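Local atomic coordinates of VP35 (Myotis lucifugus, PDB entry 6DKU), a protein that is a bat-genome homologue of the filoviral polymerase cofactor VP35, here its interferon inhibitory domain, and probably antagonises innate immune signalling. Residues F75-V85 with K107-L118; L30-R39 with I65-F75. The protein carries 1 engineered substitution. One frame throughout, in Å; residues are numbered along the deposited sequence.

Interaction 1 of 2, residues F75-V85 with K107-L118; sequences FRNCEAPTTQV and KTLGRGWVYIYL
Thr82 pairs with Ile116, Thr83 with Tyr117 and Gln84 with Leu118 in parallel register, which attaches strand 82-84, an outermost strand of this chain's mixed sheet, beside strand 113-119. Ile116 N gives an almost straight bond to Pro81 O (3.1 Å, 177° at the hydrogen), Ile116 O receives Thr83 N, and Thr83 O then takes Leu118 N at 2.7 Å. Val85 N closes the series on Leu118 O. Just after helix 73-76 a single bridge joins Glu79 and Thr108, flanked by the bonds Ala80 N to Lys107 O (2.8 Å) and Leu109 N to Cys78 O (2.7 Å). Thr108 OG1 accepts from Gly110 N, an ST turn in the loop before strand 113-119.

Packing is closest around Ala80, Leu109 and the Tyr115 ring. The methyl of Ala80 presses on Trp113, CB to CB 3.7 Å, and Leu109 brings CD2 beside it. Pro81 CG comes in at the edge of the Tyr115 ring, 4.0 Å from CD1. Chi1 of Thr83 (-49°) puts OG1 beside the backbone N, and OG1 sits above the centre of that ring.

The exposed Glu79 and Gln84 are held more loosely. Glu79 bends back at chi2 (-66°), and its OE1 takes a weak bond from Lys107 N; Gln84 merely lays CG against Leu118 CB. Lys107 NZ turns instead to Pro103 O.

Strand 113-119 is flanked on its other side by antiparallel strand 122-127, with a classic beta bulge at Val114 and Tyr115 facing Leu126. Against helix 26-37, Tyr115 OH bonds to Glu29, Pro81 rests on Met36, and Cys78 touches Val37.

Interaction 2 of 2, residues L30-R39 with I65-F75; sequences LVSAIAMVSR and IISITQRCEYF
Ile34 inserts as a knob into the hole formed by Ile65, Ile68, Thr69 and Phe75, the centre of an apolar contact between helix 30-37 and the 65-75 segment. Its CD1 reaches Ile68 CD1 at 3.9 Å. Earlier on the same helix, Leu30 and Ile65 lie side by side but point opposite ways, with Leu30 CD2 3.5 Å from Ile65 CG2; Leu30 CD1 meets Thr69 CG2 tip to tip. The Val31 and Ile65 side chains cross at about a right angle, with Val31 CG2 against Ile65 CD1.

Aromatic contacts take over toward the helix end. Ile34 CG2 makes a CH-pi contact over one face of Phe75, 3.9 Å from the ring centroid, whereas Val37 CG1 and Ser38 CB come at the ring edge. The opposite face is covered by Tyr74. Arg39 folds at chi3 (-71°) to bring its guanidinium over the Tyr74 face as a cation-pi pair, CZ 4.2 Å from the centroid; the group is steeply tilted, its plane 65° from that of the ring, with NH1 nearest.

Polar bonding across the segments is carried by Tyr74 OH, which donates to Val37 O at 2.9 Å, near the plane of its ring. Arg39 NH1, the nitrogen over the ring, also forms a salt bridge with Asp43 of helix 41-56.

The axes of segments 30-37 and 65-71 cross at 40° and approach to 10.4 Å. Helix 9-18 adds Leu16 and Thr17 against Val31 and Phe12 against Ile34, and helix 41-56 touches Ser38 through Asp43 and Leu44.

In the fold
Along the chain the contact of 30-39 with 65-75 comes first and that of 75-85 with 107-118 follows; Phe75, in helix 73-76, belongs to both. Their centres lie about 10 Å apart. Helix 73-76 is the link by which the chain passes from one to the other. Direct contacts tie them as well: Gly110 O and Gln70 NE2 are probably hydrogen-bonded, and Arg76 packs on Thr69. Interaction 2 ties helices together, interaction 1 adds strand 82-84 to the mixed sheet, and the contacts between them bring the two parts into one body, consistent with the single compact interferon inhibitory domain of filoviral VP35.

Interaction 1 of 2, residues F75-V85 with K107-L118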
loop_
_atom_site.group_PDB
_atom_site.type_symbol
_atom_site.label_atom_id
_atom_site.label_comp_id
_atom_site.label_asym_id
_atom_site.label_seq_id
_atom_site.Cartn_x
_atom_site.Cartn_y
_atom_site.Cartn_z
ATOM N N PHE A 75 -3.478 6.940 -7.616
ATOM C CA PHE A 75 -2.585 6.303 -6.651
ATOM C C PHE A 75 -1.125 6.496 -7.020
ATOM O O PHE A 75 -0.267 6.562 -6.135
ATOM C CB PHE A 75 -2.901 4.814 -6.540
ATOM C CG PHE A 75 -4.287 4.541 -6.064
ATOM C CD1 PHE A 75 -4.595 4.623 -4.717
ATOM C CD2 PHE A 75 -5.293 4.235 -6.968
ATOM C CE1 PHE A 75 -5.873 4.381 -4.280
ATOM C CE2 PHE A 75 -6.574 3.995 -6.541
ATOM C CZ PHE A 75 -6.868 4.065 -5.192
ATOM N N ARG A 76 -0.828 6.590 -8.316
ATOM C CA ARG A 76 0.545 6.812 -8.751
ATOM C C ARG A 76 1.124 8.073 -8.116
ATOM O O ARG A 76 2.232 8.053 -7.573
ATOM C CB ARG A 76 0.583 6.888 -10.278
ATOM C CG ARG A 76 1.962 7.010 -10.900
ATOM C CD ARG A 76 1.831 7.451 -12.355
ATOM N NE ARG A 76 3.080 7.981 -12.889
ATOM C CZ ARG A 76 3.604 9.157 -12.552
ATOM N NH1 ARG A 76 2.993 9.935 -11.668
ATOM N NH2 ARG A 76 4.747 9.559 -13.096
ATOM N N ASN A 77 0.368 9.173 -8.141
ATOM C CA ASN A 77 0.832 10.465 -7.645
ATOM C C ASN A 77 0.470 10.721 -6.188
ATOM O O ASN A 77 0.380 11.882 -5.779
ATOM C CB ASN A 77 0.258 11.592 -8.502
ATOM C CG ASN A 77 0.861 11.630 -9.868
ATOM O OD1 ASN A 77 2.031 11.293 -10.038
ATOM N ND2 ASN A 77 0.078 12.046 -10.857
ATOM N N CYS A 78 0.255 9.688 -5.399
ATOM C CA CYS A 78 -0.316 9.862 -4.078
ATOM C C CYS A 78 0.781 9.787 -3.027
ATOM O O CYS A 78 1.693 8.958 -3.117
ATOM C CB CYS A 78 -1.381 8.797 -3.818
ATOM S SG CYS A 78 -2.786 9.338 -2.849
ATOM N N GLU A 79 0.705 10.693 -2.059
ATOM C CA GLU A 79 1.582 10.630 -0.902
ATOM C C GLU A 79 1.369 9.320 -0.161
ATOM O O GLU A 79 0.229 8.910 0.079
ATOM C CB GLU A 79 1.300 11.803 0.029
ATOM C CG GLU A 79 2.092 13.059 -0.275
ATOM C CD GLU A 79 3.580 12.881 -0.053
ATOM O OE1 GLU A 79 4.347 13.670 -0.634
ATOM O OE2 GLU A 79 3.984 11.958 0.694
ATOM N N ALA A 80 2.465 8.662 0.193
ATOM C CA ALA A 80 2.369 7.458 0.998
ATOM C C ALA A 80 1.697 7.782 2.326
ATOM O O ALA A 80 1.958 8.839 2.911
ATOM C CB ALA A 80 3.756 6.864 1.245
ATOM N N PRO A 81 0.835 6.907 2.832
ATOM C CA PRO A 81 0.156 7.192 4.099
ATOM C C PRO A 81 1.100 7.096 5.291
ATOM O O PRO A 81 2.101 6.378 5.272
ATOM C CB PRO A 81 -0.925 6.111 4.169
ATOM C CG PRO A 81 -0.357 4.972 3.401
ATOM C CD PRO A 81 0.436 5.602 2.275
ATOM N N THR A 82 0.758 7.827 6.343
ATOM C CA THR A 82 1.520 7.818 7.582
ATOM C C THR A 82 0.832 6.932 8.608
ATOM O O THR A 82 -0.388 6.985 8.769
ATOM C CB THR A 82 1.666 9.239 8.119
ATOM O OG1 THR A 82 1.913 10.116 7.014
ATOM C CG2 THR A 82 2.787 9.346 9.150
ATOM N N THR A 83 1.621 6.093 9.271
ATOM C CA THR A 83 1.202 5.312 10.426
ATOM C C THR A 83 1.995 5.783 11.637
ATOM O O THR A 83 3.192 6.081 11.530
ATOM C CB THR A 83 1.447 3.808 10.227
ATOM O OG1 THR A 83 0.942 3.379 8.957
ATOM C CG2 THR A 83 0.763 3.021 11.334
ATOM N N GLN A 84 1.341 5.845 12.788
ATOM C CA GLN A 84 1.994 6.264 14.019
ATOM C C GLN A 84 2.211 5.047 14.905
ATOM O O GLN A 84 1.318 4.205 15.034
ATOM C CB GLN A 84 1.165 7.330 14.740
ATOM C CG GLN A 84 1.275 8.698 14.083
ATOM C CD GLN A 84 1.080 9.846 15.053
ATOM O OE1 GLN A 84 0.623 9.652 16.179
ATOM N NE2 GLN A 84 1.440 11.050 14.624
ATOM N N VAL A 85 3.404 4.943 15.494
ATOM C CA VAL A 85 3.737 3.852 16.404
ATOM C C VAL A 85 4.432 4.420 17.632
ATOM O O VAL A 85 5.207 5.378 17.532
ATOM C CB VAL A 85 4.623 2.780 15.729
ATOM C CG1 VAL A 85 3.770 1.811 14.927
ATOM C CG2 VAL A 85 5.684 3.423 14.847
ATOM N N LYS A 107 6.851 11.849 -1.126
ATOM C CA LYS A 107 7.090 10.422 -0.894
ATOM C C LYS A 107 5.934 9.652 -1.529
ATOM O O LYS A 107 4.989 9.214 -0.868
ATOM C CB LYS A 107 7.219 10.124 0.594
ATOM C CG LYS A 107 8.628 10.248 1.141
ATOM C CD LYS A 107 8.932 11.676 1.578
ATOM C CE LYS A 107 7.992 12.153 2.680
ATOM N NZ LYS A 107 8.522 13.369 3.370
ATOM N N THR A 108 6.026 9.485 -2.845
ATOM C CA THR A 108 4.907 9.012 -3.644
ATOM C C THR A 108 4.768 7.495 -3.604
ATOM O O THR A 108 5.748 6.760 -3.450
ATOM C CB THR A 108 5.061 9.493 -5.091
ATOM O OG1 THR A 108 4.161 8.777 -5.939
ATOM C CG2 THR A 108 6.497 9.337 -5.590
ATOM N N LEU A 109 3.522 7.026 -3.740
ATOM C CA LEU A 109 3.300 5.593 -3.905
ATOM C C LEU A 109 3.950 5.094 -5.188
ATOM O O LEU A 109 4.508 3.991 -5.224
ATOM C CB LEU A 109 1.803 5.276 -3.917
ATOM C CG LEU A 109 1.025 5.255 -2.603
ATOM C CD1 LEU A 109 -0.339 4.627 -2.819
ATOM C CD2 LEU A 109 1.787 4.516 -1.521
ATOM N N GLY A 110 3.889 5.901 -6.252
ATOM C CA GLY A 110 4.493 5.511 -7.515
ATOM C C GLY A 110 5.979 5.235 -7.408
ATOM O O GLY A 110 6.496 4.327 -8.067
ATOM N N ARG A 111 6.686 5.995 -6.574
ATOM C CA ARG A 111 8.104 5.739 -6.369
ATOM C C ARG A 111 8.364 4.592 -5.388
ATOM O O ARG A 111 9.502 4.427 -4.929
ATOM C CB ARG A 111 8.811 7.018 -5.903
ATOM C CG ARG A 111 10.222 7.205 -6.493
ATOM C CD ARG A 111 11.214 7.753 -5.466
ATOM N NE ARG A 111 10.608 8.781 -4.625
ATOM C CZ ARG A 111 11.161 9.269 -3.518
ATOM N NH1 ARG A 111 12.339 8.820 -3.106
ATOM N NH2 ARG A 111 10.526 10.201 -2.818
ATOM N N GLY A 112 7.337 3.807 -5.050
ATOM C CA GLY A 112 7.506 2.579 -4.305
ATOM C C GLY A 112 7.300 2.677 -2.806
ATOM O O GLY A 112 7.313 1.634 -2.138
ATOM N N TRP A 113 7.126 3.881 -2.254
ATOM C CA TRP A 113 6.866 3.989 -0.823
ATOM C C TRP A 113 5.574 3.267 -0.470
ATOM O O TRP A 113 4.656 3.156 -1.286
ATOM C CB TRP A 113 6.773 5.454 -0.388
ATOM C CG TRP A 113 8.054 6.213 -0.544
ATOM C CD1 TRP A 113 8.355 7.105 -1.527
ATOM C CD2 TRP A 113 9.210 6.142 0.302
ATOM N NE1 TRP A 113 9.618 7.592 -1.349
ATOM C CE2 TRP A 113 10.168 7.018 -0.234
ATOM C CE3 TRP A 113 9.531 5.414 1.448
ATOM C CZ2 TRP A 113 11.426 7.193 0.340
ATOM C CZ3 TRP A 113 10.776 5.587 2.016
ATOM C CH2 TRP A 113 11.710 6.474 1.462
ATOM N N VAL A 114 5.512 2.756 0.757
ATOM C CA VAL A 114 4.304 2.106 1.255
ATOM C C VAL A 114 3.856 2.813 2.527
ATOM O O VAL A 114 2.737 3.332 2.604
ATOM C CB VAL A 114 4.530 0.606 1.507
ATOM C CG1 VAL A 114 3.228 -0.051 1.957
ATOM C CG2 VAL A 114 5.081 -0.071 0.253
ATOM N N TYR A 115 4.721 2.846 3.530
ATOM C CA TYR A 115 4.397 3.507 4.782
ATOM C C TYR A 115 5.487 4.496 5.148
ATOM O O TYR A 115 6.682 4.220 4.983
ATOM C CB TYR A 115 4.240 2.513 5.935
ATOM C CG TYR A 115 2.951 1.736 5.951
ATOM C CD1 TYR A 115 1.817 2.199 5.291
ATOM C CD2 TYR A 115 2.868 0.529 6.637
ATOM C CE1 TYR A 115 0.642 1.474 5.307
ATOM C CE2 TYR A 115 1.704 -0.198 6.657
ATOM C CZ TYR A 115 0.593 0.277 5.992
ATOM O OH TYR A 115 -0.568 -0.457 6.022
ATOM N N ILE A 116 5.063 5.637 5.656
ATOM C CA ILE A 116 5.917 6.524 6.425
ATOM C C ILE A 116 5.553 6.290 7.887
ATOM O O ILE A 116 4.491 6.726 8.348
ATOM C CB ILE A 116 5.728 7.989 6.025
ATOM C CG1 ILE A 116 5.990 8.176 4.532
ATOM C CG2 ILE A 116 6.669 8.866 6.812
ATOM C CD1 ILE A 116 7.132 7.351 3.983
ATOM N N TYR A 117 6.404 5.566 8.611
ATOM C CA TYR A 117 6.166 5.338 10.030
ATOM C C TYR A 117 6.571 6.561 10.838
ATOM O O TYR A 117 7.601 7.184 10.568
ATOM C CB TYR A 117 6.952 4.128 10.528
ATOM C CG TYR A 117 6.395 2.800 10.090
ATOM C CD1 TYR A 117 5.207 2.315 10.611
ATOM C CD2 TYR A 117 7.071 2.023 9.166
ATOM C CE1 TYR A 117 4.703 1.094 10.206
ATOM C CE2 TYR A 117 6.581 0.809 8.759
ATOM C CZ TYR A 117 5.401 0.347 9.279
ATOM O OH TYR A 117 4.925 -0.869 8.860
ATOM N N LEU A 118 5.764 6.890 11.844
ATOM C CA LEU A 118 6.022 8.010 12.746
ATOM C C LEU A 118 6.434 7.462 14.106
ATOM O O LEU A 118 5.619 6.860 14.814
ATOM C CB LEU A 118 4.792 8.907 12.847
ATOM C CG LEU A 118 4.904 10.162 11.993
ATOM C CD1 LEU A 118 5.773 11.189 12.714
ATOM C CD2 LEU A 118 5.497 9.808 10.622
#

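Interaction 2 of 2, residues L30-R39 with I65-F75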
loop_
_atom_site.group_PDB
_atom_site.type_symbol
_atom_site.label_atom_id
_atom_site.label_comp_id
_atom_site.label_asym_id
_atom_site.label_seq_id
_atom_site.Cartn_x
_atom_site.Cartn_y
_atom_site.Cartn_z
ATOM N N LEU A 30 0.977 -2.680 1.239
ATOM C CA LEU A 30 0.694 -1.856 0.069
ATOM C C LEU A 30 -0.794 -1.856 -0.246
ATOM O O LEU A 30 -1.363 -0.814 -0.596
ATOM C CB LEU A 30 1.497 -2.342 -1.135
ATOM C CG LEU A 30 1.334 -1.515 -2.411
ATOM C CD1 LEU A 30 1.483 -0.024 -2.132
ATOM C CD2 LEU A 30 2.342 -1.956 -3.450
ATOM N N VAL A 31 -1.438 -3.019 -0.130
ATOM C CA VAL A 31 -2.891 -3.083 -0.274
ATOM C C VAL A 31 -3.556 -2.139 0.721
ATOM O O VAL A 31 -4.412 -1.319 0.361
ATOM C CB VAL A 31 -3.378 -4.532 -0.090
ATOM C CG1 VAL A 31 -4.892 -4.587 -0.029
ATOM C CG2 VAL A 31 -2.837 -5.420 -1.201
ATOM N N SER A 32 -3.139 -2.226 1.986
ATOM C CA SER A 32 -3.704 -1.377 3.028
ATOM C C SER A 32 -3.457 0.106 2.748
ATOM O O SER A 32 -4.314 0.949 3.035
ATOM C CB SER A 32 -3.120 -1.778 4.384
ATOM O OG SER A 32 -3.802 -1.129 5.444
ATOM N N ALA A 33 -2.291 0.445 2.190
ATOM C CA ALA A 33 -1.980 1.840 1.897
ATOM C C ALA A 33 -2.857 2.363 0.773
ATOM O O ALA A 33 -3.404 3.471 0.863
ATOM C CB ALA A 33 -0.502 1.983 1.530
ATOM N N ILE A 34 -3.003 1.565 -0.288
ATOM C CA ILE A 34 -3.905 1.913 -1.379
ATOM C C ILE A 34 -5.304 2.176 -0.843
ATOM O O ILE A 34 -5.949 3.164 -1.216
ATOM C CB ILE A 34 -3.899 0.801 -2.446
ATOM C CG1 ILE A 34 -2.525 0.716 -3.113
ATOM C CG2 ILE A 34 -4.963 1.059 -3.497
ATOM C CD1 ILE A 34 -2.412 -0.395 -4.125
ATOM N N ALA A 35 -5.789 1.314 0.058
ATOM C CA ALA A 35 -7.126 1.527 0.608
ATOM C C ALA A 35 -7.181 2.789 1.456
ATOM O O ALA A 35 -8.149 3.552 1.378
ATOM C CB ALA A 35 -7.566 0.321 1.430
ATOM N N MET A 36 -6.153 3.022 2.273
ATOM C CA MET A 36 -6.153 4.181 3.158
ATOM C C MET A 36 -6.150 5.482 2.369
ATOM O O MET A 36 -6.752 6.477 2.796
ATOM C CB MET A 36 -4.935 4.142 4.083
ATOM C CG MET A 36 -5.004 3.143 5.220
ATOM S SD MET A 36 -3.350 2.781 5.844
ATOM C CE MET A 36 -2.868 4.356 6.534
ATOM N N VAL A 37 -5.471 5.499 1.216
ATOM C CA VAL A 37 -5.174 6.761 0.534
ATOM C C VAL A 37 -6.266 7.173 -0.457
ATOM O O VAL A 37 -6.270 8.326 -0.924
ATOM C CB VAL A 37 -3.795 6.647 -0.149
ATOM C CG1 VAL A 37 -3.918 5.999 -1.519
ATOM C CG2 VAL A 37 -3.086 7.993 -0.192
ATOM N N SER A 38 -7.200 6.277 -0.773
ATOM C CA SER A 38 -8.330 6.588 -1.641
ATOM C C SER A 38 -9.291 7.576 -0.976
ATOM O O SER A 38 -9.414 7.635 0.250
ATOM C CB SER A 38 -9.081 5.305 -2.007
ATOM O OG SER A 38 -9.290 4.482 -0.873
ATOM N N ARG A 39 -9.999 8.339 -1.809
ATOM C CA ARG A 39 -10.857 9.415 -1.332
ATOM C C ARG A 39 -12.317 9.003 -1.183
ATOM O O ARG A 39 -13.055 9.656 -0.432
ATOM C CB ARG A 39 -10.752 10.626 -2.281
ATOM C CG ARG A 39 -9.393 10.733 -2.981
ATOM C CD ARG A 39 -9.206 12.000 -3.828
ATOM N NE ARG A 39 -9.990 12.038 -5.066
ATOM C CZ ARG A 39 -9.735 11.316 -6.158
ATOM N NH1 ARG A 39 -8.725 10.468 -6.185
ATOM N NH2 ARG A 39 -10.509 11.429 -7.224
ATOM N N ILE A 65 -0.737 -5.715 -7.684
ATOM C CA ILE A 65 -0.729 -4.716 -6.615
ATOM C C ILE A 65 0.266 -3.605 -6.927
ATOM O O ILE A 65 -0.067 -2.417 -6.847
ATOM C CB ILE A 65 -0.424 -5.385 -5.265
ATOM C CG1 ILE A 65 -1.613 -6.224 -4.807
ATOM C CG2 ILE A 65 -0.057 -4.352 -4.221
ATOM C CD1 ILE A 65 -1.226 -7.254 -3.761
ATOM N N ILE A 66 1.500 -3.969 -7.299
ATOM C CA ILE A 66 2.467 -2.935 -7.682
ATOM C C ILE A 66 1.974 -2.155 -8.902
ATOM O O ILE A 66 2.205 -0.938 -9.034
ATOM C CB ILE A 66 3.848 -3.584 -7.924
ATOM C CG1 ILE A 66 4.506 -3.967 -6.591
ATOM C CG2 ILE A 66 4.752 -2.659 -8.717
ATOM C CD1 ILE A 66 5.825 -4.713 -6.734
ATOM N N SER A 67 1.254 -2.837 -9.789
ATOM C CA SER A 67 0.798 -2.242 -11.034
ATOM C C SER A 67 -0.224 -1.151 -10.778
ATOM O O SER A 67 -0.335 -0.220 -11.582
ATOM C CB SER A 67 0.215 -3.326 -11.945
ATOM O OG SER A 67 -0.473 -2.773 -13.055
ATOM N N ILE A 68 -0.980 -1.241 -9.677
ATOM C CA ILE A 68 -1.881 -0.141 -9.334
ATOM C C ILE A 68 -1.082 1.117 -9.026
ATOM O O ILE A 68 -1.415 2.211 -9.494
ATOM C CB ILE A 68 -2.812 -0.514 -8.163
ATOM C CG1 ILE A 68 -3.483 -1.886 -8.342
ATOM C CG2 ILE A 68 -3.851 0.574 -7.931
ATOM C CD1 ILE A 68 -4.094 -2.376 -7.009
ATOM N N THR A 69 -0.022 0.978 -8.225
ATOM C CA THR A 69 0.825 2.134 -7.934
ATOM C C THR A 69 1.489 2.683 -9.194
ATOM O O THR A 69 1.850 3.868 -9.248
ATOM C CB THR A 69 1.896 1.777 -6.902
ATOM O OG1 THR A 69 2.800 0.844 -7.490
ATOM C CG2 THR A 69 1.255 1.153 -5.680
ATOM N N GLN A 70 1.658 1.850 -10.217
ATOM C CA GLN A 70 2.342 2.352 -11.406
ATOM C C GLN A 70 1.404 2.924 -12.469
ATOM O O GLN A 70 1.710 3.961 -13.065
ATOM C CB GLN A 70 3.203 1.243 -12.014
ATOM C CG GLN A 70 4.413 0.901 -11.159
ATOM C CD GLN A 70 5.096 2.137 -10.625
ATOM O OE1 GLN A 70 5.656 2.925 -11.386
ATOM N NE2 GLN A 70 5.041 2.324 -9.313
ATOM N N ARG A 71 0.264 2.285 -12.716
ATOM C CA ARG A 71 -0.570 2.592 -13.870
ATOM C C ARG A 71 -1.829 3.387 -13.553
ATOM O O ARG A 71 -2.285 4.148 -14.407
ATOM C CB ARG A 71 -0.968 1.297 -14.584
ATOM C CG ARG A 71 0.153 0.672 -15.393
ATOM C CD ARG A 71 -0.416 -0.027 -16.609
ATOM N NE ARG A 71 -0.108 -1.453 -16.603
ATOM C CZ ARG A 71 -0.596 -2.326 -17.480
ATOM N NH1 ARG A 71 -0.260 -3.609 -17.403
ATOM N NH2 ARG A 71 -1.426 -1.916 -18.430
ATOM N N CYS A 72 -2.412 3.231 -12.367
ATOM C CA CYS A 72 -3.569 4.028 -11.977
ATOM C C CYS A 72 -3.090 5.408 -11.551
ATOM O O CYS A 72 -2.348 5.539 -10.571
ATOM C CB CYS A 72 -4.341 3.344 -10.854
ATOM S SG CYS A 72 -5.311 1.915 -11.415
ATOM N N GLU A 73 -3.528 6.437 -12.283
ATOM C CA GLU A 73 -2.874 7.739 -12.208
ATOM C C GLU A 73 -3.044 8.405 -10.847
ATOM O O GLU A 73 -2.124 9.092 -10.383
ATOM C CB GLU A 73 -3.399 8.653 -13.315
ATOM C CG GLU A 73 -2.435 9.768 -13.680
ATOM C CD GLU A 73 -0.985 9.297 -13.742
ATOM O OE1 GLU A 73 -0.693 8.291 -14.428
ATOM O OE2 GLU A 73 -0.134 9.937 -13.089
ATOM N N TYR A 74 -4.190 8.222 -10.190
ATOM C CA TYR A 74 -4.371 8.837 -8.880
ATOM C C TYR A 74 -3.393 8.254 -7.862
ATOM O O TYR A 74 -2.562 8.974 -7.298
ATOM C CB TYR A 74 -5.807 8.672 -8.391
ATOM C CG TYR A 74 -5.935 9.118 -6.958
ATOM C CD1 TYR A 74 -5.728 10.446 -6.602
ATOM C CD2 TYR A 74 -6.182 8.201 -5.949
ATOM C CE1 TYR A 74 -5.818 10.857 -5.281
ATOM C CE2 TYR A 74 -6.270 8.596 -4.631
ATOM C CZ TYR A 74 -6.088 9.923 -4.299
ATOM O OH TYR A 74 -6.178 10.303 -2.975
ATOM N N PHE A 75 -3.478 6.940 -7.616
ATOM C CA PHE A 75 -2.585 6.303 -6.651
ATOM C C PHE A 75 -1.125 6.496 -7.020
ATOM O O PHE A 75 -0.267 6.562 -6.135
ATOM C CB PHE A 75 -2.901 4.814 -6.540
ATOM C CG PHE A 75 -4.287 4.541 -6.064
ATOM C CD1 PHE A 75 -4.595 4.623 -4.717
ATOM C CD2 PHE A 75 -5.293 4.235 -6.968
ATOM C CE1 PHE A 75 -5.873 4.381 -4.280
ATOM C CE2 PHE A 75 -6.574 3.995 -6.541
ATOM C CZ PHE A 75 -6.868 4.065 -5.192
#